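Local coordinates for protein probable benzoylformate decarboxylase (Rhodococcus jostii, PDB 7ORX) that binds thiamine diphosphate and belongs to the family of thiamine diphosphate-dependent enzymes, assembled from four chains, at residues A135-V138 against P139-I142; A213-D217 against R218-D222; A5-S8 against E9-E13; T324-I327 against L328-V332. One frame throughout, in Å; residues are numbered along the deposited sequence.

Contact 1: A135-V138 against P139-I142; sequences AEDV and PRTI
The carboxylate of Asp137 and the guanidinium of Arg140 meet edge to edge, their planes only 21° apart. The grip is side-on and twofold: Arg140 NE bonds Asp137 OD1 at 3.0 Å, and Arg140 NH2 bonds Asp137 OD2 at 3.1 Å. Both oxygens lie in the guanidinium plane and both are met on their syn sides, the nitrogens somewhat out of the carboxylate plane, so this paired salt bridge fixes the rotation of the two flat groups together. Asp137 sends its carboxylate to Arg140 with CG anti to the backbone N (chi1 -160°), while the arginine chain bends at chi3 (58°) to bring its NE edge back. The remaining nitrogen, Arg140 NH1, is bonded to Gln144 and to the carbonyl of Arg310 of a third subunit.

Asp137 stands at the N-cap of the helix without a side-chain capping bond. Its carbonyl oxygen instead accepts twice, from Thr141 N at 3.1 Å and from Thr141 OG1 at 2.8 Å, the two donors arriving from opposite faces of the carbonyl plane. One residue on, Ile142 N bonds Val138 O at 3.1 Å. The CG1 branch of Val138 meets Ile142 CD1 at 4.1 Å.

Gly108 of a second subunit packs on Asp137 and Arg140. Following strand 128-130, this is the first turn of helix 138-149. Val138, Pro139 and Ile142 face helix 7-17, Pro139 and Arg140 also touch Leu177 of helix 175-179, and Thr141 leans on Trp128 and Ser130 of the strand.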
ATOM      1  N   ALA C 135      -1.809  20.767 -10.461  1.00 77.33           N
ATOM      2  CA  ALA C 135      -0.633  21.581 -10.816  1.00 76.87           C
ATOM      3  C   ALA C 135      -0.360  22.622  -9.726  1.00 79.24           C
ATOM      4  O   ALA C 135       0.782  22.803  -9.363  1.00 79.43           O
ATOM      5  CB  ALA C 135      -0.878  22.201 -12.171  1.00 77.01           C
ATOM      6  N   GLU C 136      -1.390  23.280  -9.204  1.00 83.02           N
ATOM      7  CA  GLU C 136      -1.241  24.404  -8.252  1.00 85.86           C
ATOM      8  C   GLU C 136      -0.411  23.958  -7.052  1.00 80.47           C
ATOM      9  O   GLU C 136       0.393  24.759  -6.505  1.00 76.41           O
ATOM     10  CB  GLU C 136      -2.639  24.837  -7.842  1.00 93.81           C
ATOM     11  CG  GLU C 136      -3.386  25.490  -9.002  1.00102.50           C
ATOM     12  CD  GLU C 136      -4.882  25.199  -9.065  1.00111.08           C
ATOM     13  OE1 GLU C 136      -5.677  26.108  -8.710  1.00114.25           O
ATOM     14  OE2 GLU C 136      -5.243  24.056  -9.480  1.00121.84           O
ATOM     15  N   ASP C 137      -0.631  22.717  -6.628  1.00 78.18           N
ATOM     16  CA  ASP C 137      -0.024  22.215  -5.374  1.00 77.88           C
ATOM     17  C   ASP C 137       1.396  21.668  -5.634  1.00 74.30           C
ATOM     18  O   ASP C 137       1.980  21.079  -4.712  1.00 72.94           O
ATOM     19  CB  ASP C 137      -0.937  21.164  -4.751  1.00 80.57           C
ATOM     20  CG  ASP C 137      -0.670  20.933  -3.266  1.00 84.85           C
ATOM     21  OD1 ASP C 137      -0.565  21.973  -2.517  1.00 90.18           O
ATOM     22  OD2 ASP C 137      -0.565  19.714  -2.856  1.00 85.06           O
ATOM     23  N   VAL C 138       1.956  21.806  -6.836  1.00 70.95           N
ATOM     24  CA  VAL C 138       3.256  21.183  -7.111  1.00 69.01           C
ATOM     25  C   VAL C 138       4.336  21.908  -6.321  1.00 68.02           C
ATOM     26  O   VAL C 138       5.100  21.265  -5.614  1.00 67.31           O
ATOM     27  CB  VAL C 138       3.511  21.062  -8.613  1.00 70.50           C
ATOM     28  CG1 VAL C 138       4.954  20.723  -8.924  1.00 69.14           C
ATOM     29  CG2 VAL C 138       2.604  19.989  -9.202  1.00 71.30           C
ATOM     30  N   PRO C 139       4.438  23.246  -6.311  1.00 68.16           N
ATOM     31  CA  PRO C 139       5.462  23.910  -5.501  1.00 67.64           C
ATOM     32  C   PRO C 139       5.418  23.554  -4.010  1.00 66.92           C
ATOM     33  O   PRO C 139       6.414  23.248  -3.456  1.00 66.56           O
ATOM     34  CB  PRO C 139       5.176  25.399  -5.744  1.00 69.38           C
ATOM     35  CG  PRO C 139       4.566  25.416  -7.124  1.00 69.91           C
ATOM     36  CD  PRO C 139       3.670  24.191  -7.114  1.00 69.63           C
ATOM     37  N   ARG C 140       4.263  23.549  -3.375  1.00 67.86           N
ATOM     38  CA  ARG C 140       4.211  23.298  -1.896  1.00 67.98           C
ATOM     39  C   ARG C 140       4.546  21.826  -1.642  1.00 65.45           C
ATOM     40  O   ARG C 140       5.251  21.537  -0.677  1.00 63.82           O
ATOM     41  CB  ARG C 140       2.860  23.728  -1.308  1.00 69.67           C
ATOM     42  CG  ARG C 140       2.769  23.635   0.213  1.00 71.10           C
ATOM     43  CD  ARG C 140       1.335  23.356   0.702  1.00 73.58           C
ATOM     44  NE  ARG C 140       0.918  22.124   0.070  1.00 74.18           N
ATOM     45  CZ  ARG C 140       1.290  20.896   0.493  1.00 73.95           C
ATOM     46  NH1 ARG C 140       1.949  20.743   1.635  1.00 74.21           N
ATOM     47  NH2 ARG C 140       0.943  19.821  -0.200  1.00 71.73           N
ATOM     48  N   THR C 141       4.062  20.918  -2.482  1.00 65.39           N
ATOM     49  CA  THR C 141       4.398  19.481  -2.380  1.00 65.28           C
ATOM     50  C   THR C 141       5.935  19.339  -2.383  1.00 65.23           C
ATOM     51  O   THR C 141       6.467  18.584  -1.584  1.00 64.32           O
ATOM     52  CB  THR C 141       3.724  18.671  -3.485  1.00 65.91           C
ATOM     53  OG1 THR C 141       2.316  18.655  -3.268  1.00 66.25           O
ATOM     54  CG2 THR C 141       4.215  17.236  -3.525  1.00 65.95           C
ATOM     55  N   ILE C 142       6.642  20.055  -3.252  1.00 66.08           N
ATOM     56  CA  ILE C 142       8.120  19.991  -3.329  1.00 65.78           C
ATOM     57  C   ILE C 142       8.709  20.678  -2.104  1.00 65.95           C
ATOM     58  O   ILE C 142       9.637  20.123  -1.539  1.00 69.21           O
ATOM     59  CB  ILE C 142       8.647  20.542  -4.658  1.00 66.75           C
ATOM     60  CG1 ILE C 142       8.034  19.740  -5.807  1.00 66.35           C
ATOM     61  CG2 ILE C 142      10.169  20.490  -4.714  1.00 66.15           C
ATOM     62  CD1 ILE C 142       8.613  20.090  -7.136  1.00 67.34           C
TER

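Contact 2: A213-D217 against R218-D222; sequences AVDAD and RANAD
Val214 and Ala219 form the close-packed part of the turn between two helices. Ala219 N bonds Val214 O at 3.1 Å, nearly in line with the carbonyl, and Ala219 CB lies 4.0 Å from Val214 CG1. The inner bond, Arg218 N to Asp215 O at 2.9 Å, comes in above the carbonyl plane. With Arg218 in the left-handed region (phi 57°) as the C-prime residue, the two bonds make a Schellman motif that ends helix 212-216. Val321 and Leu325 of helix 321-331 pack against Val214 on this buried side, and Asp217 OD2 accepts from Gly322 N of the same helix.

The other side is looser. There the solvent-exposed side chain of Arg218 leads away from 213-217, its chain bent at chi3.

Between these extremes the side chains of Asp215 and Asn220 bridge the two helices. Asn220 ND2 donates to the anti side of Asp215 OD1 at 3.0 Å, with the amide and carboxylate planes 81° apart. Asp215 OD1 also accepts from Gly396 N, and OD2 forms a salt bridge with Arg242. Bonded through both oxygens, this buried carboxylate is probably held as the anion, linking the turn to two more distant loops.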
ATOM      1  N   ALA C 213      25.762   7.909  12.302  1.00 62.74           N
ATOM      2  CA  ALA C 213      25.179   9.244  12.592  1.00 62.69           C
ATOM      3  C   ALA C 213      26.195  10.125  13.328  1.00 62.63           C
ATOM      4  O   ALA C 213      26.085  11.293  13.239  1.00 62.85           O
ATOM      5  CB  ALA C 213      23.905   9.106  13.370  1.00 63.58           C
ATOM      6  N   VAL C 214      27.217   9.570  13.962  1.00 64.39           N
ATOM      7  CA  VAL C 214      28.301  10.397  14.560  1.00 64.49           C
ATOM      8  C   VAL C 214      29.038  11.079  13.421  1.00 64.91           C
ATOM      9  O   VAL C 214      29.252  12.269  13.530  1.00 65.42           O
ATOM     10  CB  VAL C 214      29.271   9.579  15.424  1.00 64.60           C
ATOM     11  CG1 VAL C 214      30.392  10.464  15.946  1.00 65.13           C
ATOM     12  CG2 VAL C 214      28.563   8.890  16.587  1.00 64.87           C
ATOM     13  N   ASP C 215      29.385  10.350  12.363  1.00 65.64           N
ATOM     14  CA  ASP C 215      30.102  10.918  11.188  1.00 67.52           C
ATOM     15  C   ASP C 215      29.173  11.909  10.488  1.00 68.31           C
ATOM     16  O   ASP C 215      29.587  13.054  10.305  1.00 70.34           O
ATOM     17  CB  ASP C 215      30.621   9.848  10.216  1.00 69.37           C
ATOM     18  CG  ASP C 215      31.663  10.332   9.228  1.00 70.45           C
ATOM     19  OD1 ASP C 215      32.674  10.962   9.690  1.00 69.64           O
ATOM     20  OD2 ASP C 215      31.480  10.060   7.997  1.00 73.90           O
ATOM     21  N   ALA C 216      27.948  11.518  10.154  1.00 68.43           N
ATOM     22  CA  ALA C 216      26.914  12.410   9.544  1.00 67.91           C
ATOM     23  C   ALA C 216      26.808  13.749  10.289  1.00 69.22           C
ATOM     24  O   ALA C 216      26.689  14.748   9.599  1.00 68.52           O
ATOM     25  CB  ALA C 216      25.576  11.731   9.474  1.00 66.00           C
ATOM     26  N   ASP C 217      26.863  13.773  11.627  1.00 72.05           N
ATOM     27  CA  ASP C 217      26.603  14.991  12.456  1.00 74.51           C
ATOM     28  C   ASP C 217      27.919  15.725  12.726  1.00 75.65           C
ATOM     29  O   ASP C 217      27.906  16.666  13.571  1.00 71.95           O
ATOM     30  CB  ASP C 217      25.857  14.664  13.762  1.00 76.62           C
ATOM     31  CG  ASP C 217      24.321  14.785  13.628  1.00 81.54           C
ATOM     32  OD1 ASP C 217      23.782  14.486  12.485  1.00 79.37           O
ATOM     33  OD2 ASP C 217      23.629  15.214  14.672  1.00 89.00           O
ATOM     34  N   ARG C 218      29.017  15.286  12.072  1.00 75.55           N
ATOM     35  CA  ARG C 218      30.352  15.940  12.161  1.00 76.13           C
ATOM     36  C   ARG C 218      30.778  15.994  13.624  1.00 72.51           C
ATOM     37  O   ARG C 218      31.265  17.043  14.042  1.00 73.97           O
ATOM     38  CB  ARG C 218      30.307  17.344  11.543  1.00 83.19           C
ATOM     39  CG  ARG C 218      30.012  17.322  10.053  1.00 88.86           C
ATOM     40  CD  ARG C 218      29.507  18.601   9.401  1.00 94.42           C
ATOM     41  NE  ARG C 218      30.352  18.907   8.255  1.00102.15           N
ATOM     42  CZ  ARG C 218      30.335  18.281   7.070  1.00106.10           C
ATOM     43  NH1 ARG C 218      29.501  17.290   6.806  1.00110.02           N
ATOM     44  NH2 ARG C 218      31.169  18.666   6.126  1.00105.98           N
ATOM     45  N   ALA C 219      30.576  14.912  14.371  1.00 69.43           N
ATOM     46  CA  ALA C 219      30.867  14.832  15.818  1.00 69.25           C
ATOM     47  C   ALA C 219      32.090  13.939  16.106  1.00 69.94           C
ATOM     48  O   ALA C 219      32.250  13.531  17.267  1.00 68.19           O
ATOM     49  CB  ALA C 219      29.651  14.304  16.510  1.00 68.52           C
ATOM     50  N   ASN C 220      32.941  13.654  15.109  1.00 71.08           N
ATOM     51  CA  ASN C 220      34.126  12.765  15.251  1.00 71.04           C
ATOM     52  C   ASN C 220      35.002  13.260  16.408  1.00 70.56           C
ATOM     53  O   ASN C 220      35.296  12.440  17.298  1.00 68.03           O
ATOM     54  CB  ASN C 220      34.855  12.633  13.922  1.00 72.73           C
ATOM     55  CG  ASN C 220      33.938  12.180  12.805  1.00 74.82           C
ATOM     56  OD1 ASN C 220      32.999  12.908  12.468  1.00 74.06           O
ATOM     57  ND2 ASN C 220      34.203  10.987  12.252  1.00 72.60           N
ATOM     58  N   ALA C 221      35.314  14.558  16.443  1.00 73.02           N
ATOM     59  CA  ALA C 221      36.143  15.240  17.473  1.00 76.08           C
ATOM     60  C   ALA C 221      35.562  15.108  18.895  1.00 77.83           C
ATOM     61  O   ALA C 221      36.384  14.923  19.842  1.00 79.25           O
ATOM     62  CB  ALA C 221      36.293  16.701  17.138  1.00 77.56           C
ATOM     63  N   ASP C 222      34.236  15.231  19.055  1.00 76.21           N
ATOM     64  CA  ASP C 222      33.574  15.192  20.387  1.00 77.20           C
ATOM     65  C   ASP C 222      33.503  13.741  20.885  1.00 73.05           C
ATOM     66  O   ASP C 222      33.633  13.501  22.079  1.00 70.14           O
ATOM     67  CB  ASP C 222      32.189  15.862  20.326  1.00 80.97           C
ATOM     68  CG  ASP C 222      32.268  17.357  20.011  1.00 88.02           C
ATOM     69  OD1 ASP C 222      33.053  18.045  20.702  1.00 94.55           O
ATOM     70  OD2 ASP C 222      31.507  17.851  19.117  1.00 93.90           O
TER

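Contact 3: A5-S8 against E9-E13; sequences ATVS and EVTYE
A first torsion of 62° sets Thr6 OG1 between its own backbone N and carbonyl carbon, facing the start of the helix, and Glu9, with CG beside its backbone N (chi1 -65°) and an extended chain beyond, reaches back to Thr6. Each residue serves the other's amide: Thr6 N donates to Glu9 OE1 at 2.9 Å, on its anti side and well out of the carboxylate plane, and Glu9 N gives a weak bond to Thr6 OG1 at 3.3 Å. Glu9 CG passes beside Thr6 OG1.

Further along, Thr11 turns its hydroxyl back to the preceding turn. Val7 O accepts from Thr11 OG1 at 2.6 Å and from Thr11 N at 2.9 Å, the two approaching from opposite faces of the carbonyl plane. Ser8 OG lies in the plane of the Tyr12 ring at its edge, 3.8 Å from CD2. At the far end of that ring, OH bonds Phe34 O, and the ring also stacks with Phe34. Ala5 CB touches Val10 CG2 at 4.0 Å.

Reciprocal bonding between the N-cap threonine and Glu9, three residues on, defines a capping box; here it starts helix 7-17, the first helix of the N-terminal thiamine diphosphate-binding domain.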
ATOM      1  N   ALA C   5       3.368  33.873 -12.630  1.00105.55           N
ATOM      2  CA  ALA C   5       4.554  32.980 -12.660  1.00 99.44           C
ATOM      3  C   ALA C   5       4.043  31.565 -12.946  1.00 94.77           C
ATOM      4  O   ALA C   5       2.921  31.297 -12.487  1.00 96.28           O
ATOM      5  CB  ALA C   5       5.267  33.054 -11.324  1.00 97.59           C
ATOM      6  N   THR C   6       4.810  30.678 -13.597  1.00 88.57           N
ATOM      7  CA  THR C   6       4.412  29.257 -13.821  1.00 84.12           C
ATOM      8  C   THR C   6       4.923  28.373 -12.673  1.00 80.81           C
ATOM      9  O   THR C   6       5.769  28.824 -11.845  1.00 80.26           O
ATOM     10  CB  THR C   6       4.869  28.691 -15.170  1.00 82.59           C
ATOM     11  OG1 THR C   6       6.292  28.721 -15.183  1.00 81.19           O
ATOM     12  CG2 THR C   6       4.327  29.446 -16.367  1.00 84.70           C
ATOM     13  N   VAL C   7       4.383  27.169 -12.595  1.00 78.04           N
ATOM     14  CA  VAL C   7       4.732  26.194 -11.532  1.00 76.41           C
ATOM     15  C   VAL C   7       6.238  25.887 -11.646  1.00 75.73           C
ATOM     16  O   VAL C   7       6.911  25.776 -10.614  1.00 74.07           O
ATOM     17  CB  VAL C   7       3.833  24.956 -11.657  1.00 74.59           C
ATOM     18  CG1 VAL C   7       4.399  23.774 -10.933  1.00 72.58           C
ATOM     19  CG2 VAL C   7       2.426  25.256 -11.163  1.00 75.12           C
ATOM     20  N   SER C   8       6.743  25.790 -12.870  1.00 76.97           N
ATOM     21  CA  SER C   8       8.182  25.648 -13.216  1.00 77.19           C
ATOM     22  C   SER C   8       8.988  26.840 -12.632  1.00 77.85           C
ATOM     23  O   SER C   8       9.999  26.607 -11.954  1.00 76.73           O
ATOM     24  CB  SER C   8       8.319  25.503 -14.727  1.00 78.13           C
ATOM     25  OG  SER C   8       9.683  25.543 -15.141  1.00 80.72           O
ATOM     26  N   GLU C   9       8.559  28.087 -12.838  1.00 78.92           N
ATOM     27  CA  GLU C   9       9.361  29.263 -12.415  1.00 80.32           C
ATOM     28  C   GLU C   9       9.462  29.278 -10.893  1.00 77.64           C
ATOM     29  O   GLU C   9      10.536  29.604 -10.359  1.00 77.83           O
ATOM     30  CB  GLU C   9       8.758  30.554 -12.947  1.00 84.99           C
ATOM     31  CG  GLU C   9       8.803  30.645 -14.463  1.00 88.25           C
ATOM     32  CD  GLU C   9       8.119  31.861 -15.082  1.00 93.51           C
ATOM     33  OE1 GLU C   9       7.009  32.269 -14.612  1.00 95.15           O
ATOM     34  OE2 GLU C   9       8.666  32.359 -16.072  1.00 97.72           O
ATOM     35  N   VAL C  10       8.386  28.913 -10.211  1.00 75.33           N
ATOM     36  CA  VAL C  10       8.357  28.995  -8.729  1.00 74.58           C
ATOM     37  C   VAL C  10       9.161  27.836  -8.146  1.00 72.31           C
ATOM     38  O   VAL C  10       9.865  28.039  -7.127  1.00 71.41           O
ATOM     39  CB  VAL C  10       6.918  29.010  -8.197  1.00 74.28           C
ATOM     40  CG1 VAL C  10       6.915  28.976  -6.680  1.00 73.97           C
ATOM     41  CG2 VAL C  10       6.166  30.218  -8.693  1.00 76.20           C
ATOM     42  N   THR C  11       9.006  26.648  -8.734  1.00 71.91           N
ATOM     43  CA  THR C  11       9.716  25.411  -8.315  1.00 70.43           C
ATOM     44  C   THR C  11      11.229  25.663  -8.372  1.00 70.72           C
ATOM     45  O   THR C  11      11.876  25.445  -7.350  1.00 68.85           O
ATOM     46  CB  THR C  11       9.292  24.206  -9.157  1.00 70.13           C
ATOM     47  OG1 THR C  11       7.892  23.988  -8.988  1.00 70.09           O
ATOM     48  CG2 THR C  11      10.037  22.941  -8.776  1.00 68.87           C
ATOM     49  N   TYR C  12      11.738  26.189  -9.494  1.00 73.66           N
ATOM     50  CA  TYR C  12      13.177  26.520  -9.707  1.00 76.96           C
ATOM     51  C   TYR C  12      13.618  27.617  -8.736  1.00 79.71           C
ATOM     52  O   TYR C  12      14.708  27.481  -8.163  1.00 80.54           O
ATOM     53  CB  TYR C  12      13.468  26.864 -11.164  1.00 78.68           C
ATOM     54  CG  TYR C  12      13.722  25.652 -12.029  1.00 78.99           C
ATOM     55  CD1 TYR C  12      14.792  24.817 -11.768  1.00 80.76           C
ATOM     56  CD2 TYR C  12      12.896  25.327 -13.098  1.00 80.01           C
ATOM     57  CE1 TYR C  12      15.034  23.692 -12.542  1.00 82.52           C
ATOM     58  CE2 TYR C  12      13.119  24.222 -13.892  1.00 81.44           C
ATOM     59  CZ  TYR C  12      14.205  23.395 -13.616  1.00 83.83           C
ATOM     60  OH  TYR C  12      14.493  22.290 -14.381  1.00 84.52           O
ATOM     61  N   GLU C  13      12.790  28.620  -8.463  1.00 82.92           N
ATOM     62  CA  GLU C  13      13.193  29.688  -7.512  1.00 86.39           C
ATOM     63  C   GLU C  13      13.360  29.061  -6.122  1.00 81.36           C
ATOM     64  O   GLU C  13      14.216  29.530  -5.314  1.00 81.88           O
ATOM     65  CB  GLU C  13      12.207  30.865  -7.587  1.00 93.88           C
ATOM     66  CG  GLU C  13      12.531  31.995  -6.604  1.00102.46           C
ATOM     67  CD  GLU C  13      13.065  33.352  -7.078  1.00111.39           C
ATOM     68  OE1 GLU C  13      12.506  34.403  -6.617  1.00108.71           O
ATOM     69  OE2 GLU C  13      14.094  33.362  -7.827  1.00118.49           O
TER

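Contact 4: T324-I327 against L328-V332; sequences TLEI and LANMV
Thr324 to Ala329 follow regular alpha-helical geometry, with Leu328 N bonded to Thr324 O and Ala329 N to Leu325 O, both at 2.9 Å, and the pattern slackens at Asn330, whose N donates to Glu326 O at 3.1 Å and weakly to Ile327 O.

Thr324 and Leu328 lie side by side and point the same way. The methyl CG2 of Thr324 meets Leu328 CD1 at 4.1 Å. The threonine hydroxyl is turned elsewhere, to the carbonyl oxygen of Pro320. Thr324 also touches Leu188, and Leu328 packs on Leu196 and Ile197 of helix 190-202.

On the flank toward helix 220-230, where Glu326 touches Asp222 and Asn330 touches Leu225 but both remain largely exposed, the two side chains come together at an angle, carboxylate and amide planes almost perpendicular at 89°. Glu326 holds CG anti to its N (chi1 176°), which brings that methylene to 3.8 Å from Asn330 ND2; the same ND2 is 3.0 Å from Glu326 O. The extended chain of Met331 runs away from the turn.

At the C-terminal end Leu328 O collects two amides, Met331 N and Val332 N. The carbonyl of Ala329 accepts from Lys229 of helix 220-230. Helix 321-331, which follows the edge strand 315-318 of the central parallel sheet, here ends, packed between helices 190-202 and 220-230, as in the Rossmann-like middle domain of thiamine diphosphate enzymes.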
ATOM      1  N   THR C 324      24.310  15.931  21.672  1.00 79.11           N
ATOM      2  CA  THR C 324      24.388  15.045  22.853  1.00 79.98           C
ATOM      3  C   THR C 324      25.871  14.821  23.164  1.00 82.92           C
ATOM      4  O   THR C 324      26.320  15.158  24.279  1.00 87.73           O
ATOM      5  CB  THR C 324      23.624  13.740  22.600  1.00 78.82           C
ATOM      6  OG1 THR C 324      22.274  14.095  22.292  1.00 80.94           O
ATOM      7  CG2 THR C 324      23.672  12.798  23.783  1.00 77.88           C
ATOM      8  N   LEU C 325      26.601  14.349  22.157  1.00 81.22           N
ATOM      9  CA  LEU C 325      28.038  14.004  22.228  1.00 81.77           C
ATOM     10  C   LEU C 325      28.862  15.231  22.629  1.00 82.52           C
ATOM     11  O   LEU C 325      29.788  15.066  23.437  1.00 85.21           O
ATOM     12  CB  LEU C 325      28.448  13.482  20.849  1.00 78.88           C
ATOM     13  CG  LEU C 325      29.295  12.246  20.824  1.00 77.19           C
ATOM     14  CD1 LEU C 325      28.864  11.237  21.858  1.00 76.91           C
ATOM     15  CD2 LEU C 325      29.197  11.635  19.431  1.00 80.96           C
ATOM     16  N   GLU C 326      28.556  16.392  22.049  1.00 81.95           N
ATOM     17  CA  GLU C 326      29.227  17.681  22.354  1.00 85.64           C
ATOM     18  C   GLU C 326      29.042  17.963  23.843  1.00 84.26           C
ATOM     19  O   GLU C 326      30.045  18.193  24.525  1.00 82.74           O
ATOM     20  CB  GLU C 326      28.673  18.800  21.468  1.00 91.62           C
ATOM     21  CG  GLU C 326      29.253  20.167  21.780  1.00 97.89           C
ATOM     22  CD  GLU C 326      28.623  21.380  21.080  1.00105.23           C
ATOM     23  OE1 GLU C 326      27.867  21.191  20.083  1.00110.57           O
ATOM     24  OE2 GLU C 326      28.890  22.536  21.532  1.00106.57           O
ATOM     25  N   ILE C 327      27.796  17.918  24.320  1.00 84.07           N
ATOM     26  CA  ILE C 327      27.446  18.204  25.742  1.00 83.83           C
ATOM     27  C   ILE C 327      28.225  17.221  26.633  1.00 82.09           C
ATOM     28  O   ILE C 327      28.902  17.702  27.582  1.00 81.80           O
ATOM     29  CB  ILE C 327      25.921  18.152  25.984  1.00 84.02           C
ATOM     30  CG1 ILE C 327      25.241  19.508  25.769  1.00 86.35           C
ATOM     31  CG2 ILE C 327      25.614  17.616  27.362  1.00 83.95           C
ATOM     32  CD1 ILE C 327      24.196  19.541  24.642  1.00 86.88           C
ATOM     33  N   LEU C 328      28.138  15.913  26.359  1.00 78.13           N
ATOM     34  CA  LEU C 328      28.700  14.901  27.276  1.00 78.44           C
ATOM     35  C   LEU C 328      30.223  15.064  27.294  1.00 83.03           C
ATOM     36  O   LEU C 328      30.822  14.967  28.372  1.00 86.61           O
ATOM     37  CB  LEU C 328      28.362  13.506  26.775  1.00 77.32           C
ATOM     38  CG  LEU C 328      26.921  13.056  26.824  1.00 75.69           C
ATOM     39  CD1 LEU C 328      26.824  11.674  26.177  1.00 75.09           C
ATOM     40  CD2 LEU C 328      26.431  13.026  28.254  1.00 75.47           C
ATOM     41  N   ALA C 329      30.825  15.260  26.126  1.00 84.56           N
ATOM     42  CA  ALA C 329      32.282  15.385  25.942  1.00 85.93           C
ATOM     43  C   ALA C 329      32.795  16.568  26.760  1.00 86.81           C
ATOM     44  O   ALA C 329      33.891  16.467  27.323  1.00 88.30           O
ATOM     45  CB  ALA C 329      32.606  15.554  24.476  1.00 85.89           C
ATOM     46  N   ASN C 330      32.044  17.656  26.825  1.00 91.72           N
ATOM     47  CA  ASN C 330      32.538  18.899  27.476  1.00 97.62           C
ATOM     48  C   ASN C 330      32.236  18.880  28.979  1.00 96.28           C
ATOM     49  O   ASN C 330      32.793  19.750  29.647  1.00102.68           O
ATOM     50  CB  ASN C 330      32.035  20.156  26.760  1.00101.22           C
ATOM     51  CG  ASN C 330      32.725  20.340  25.417  1.00106.78           C
ATOM     52  OD1 ASN C 330      33.954  20.239  25.276  1.00103.28           O
ATOM     53  ND2 ASN C 330      31.929  20.575  24.393  1.00112.14           N
ATOM     54  N   MET C 331      31.466  17.912  29.502  1.00 93.46           N
ATOM     55  CA  MET C 331      30.950  17.981  30.893  1.00 94.14           C
ATOM     56  C   MET C 331      31.242  16.740  31.748  1.00 89.31           C
ATOM     57  O   MET C 331      31.244  16.904  33.001  1.00 86.11           O
ATOM     58  CB  MET C 331      29.452  18.265  30.886  1.00 99.73           C
ATOM     59  CG  MET C 331      29.143  19.736  31.037  1.00105.35           C
ATOM     60  SD  MET C 331      27.342  19.926  31.424  1.00118.68           S
ATOM     61  CE  MET C 331      27.217  21.682  31.799  1.00117.34           C
ATOM     62  N   VAL C 332      31.500  15.565  31.171  1.00 87.06           N
ATOM     63  CA  VAL C 332      31.986  14.395  31.974  1.00 86.01           C
ATOM     64  C   VAL C 332      33.368  14.709  32.564  1.00 83.46           C
ATOM     65  O   VAL C 332      34.168  15.393  31.893  1.00 80.04           O
ATOM     66  CB  VAL C 332      32.002  13.069  31.202  1.00 84.34           C
ATOM     67  CG1 VAL C 332      30.622  12.708  30.678  1.00 84.65           C
ATOM     68  CG2 VAL C 332      33.009  13.095  30.093  1.00 86.91           C
TER

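How the contacts relate
The four contacts form two touching pairs in different parts of the chain. Contacts 3 and 1, in that order along the sequence, have centres 10 Å apart: the starts of helices 7-17 and 138-149 pack together through Val7 and Thr11 against Val138, Pro139 and Ile142, alongside the N-terminal parallel sheet. Contacts 2 and 4 come later, centres 13 Å apart, where Leu325 of helix 321-331 meets Val214 and Ala219, and Asp222 meets Glu326 and Ala329, beside the central sheet. The pairs are well separated, contacts 1 and 2 keeping about 21 Å between nearest atoms. Each pair thus belongs to one region of the fold, and only contact 1 touches other subunits.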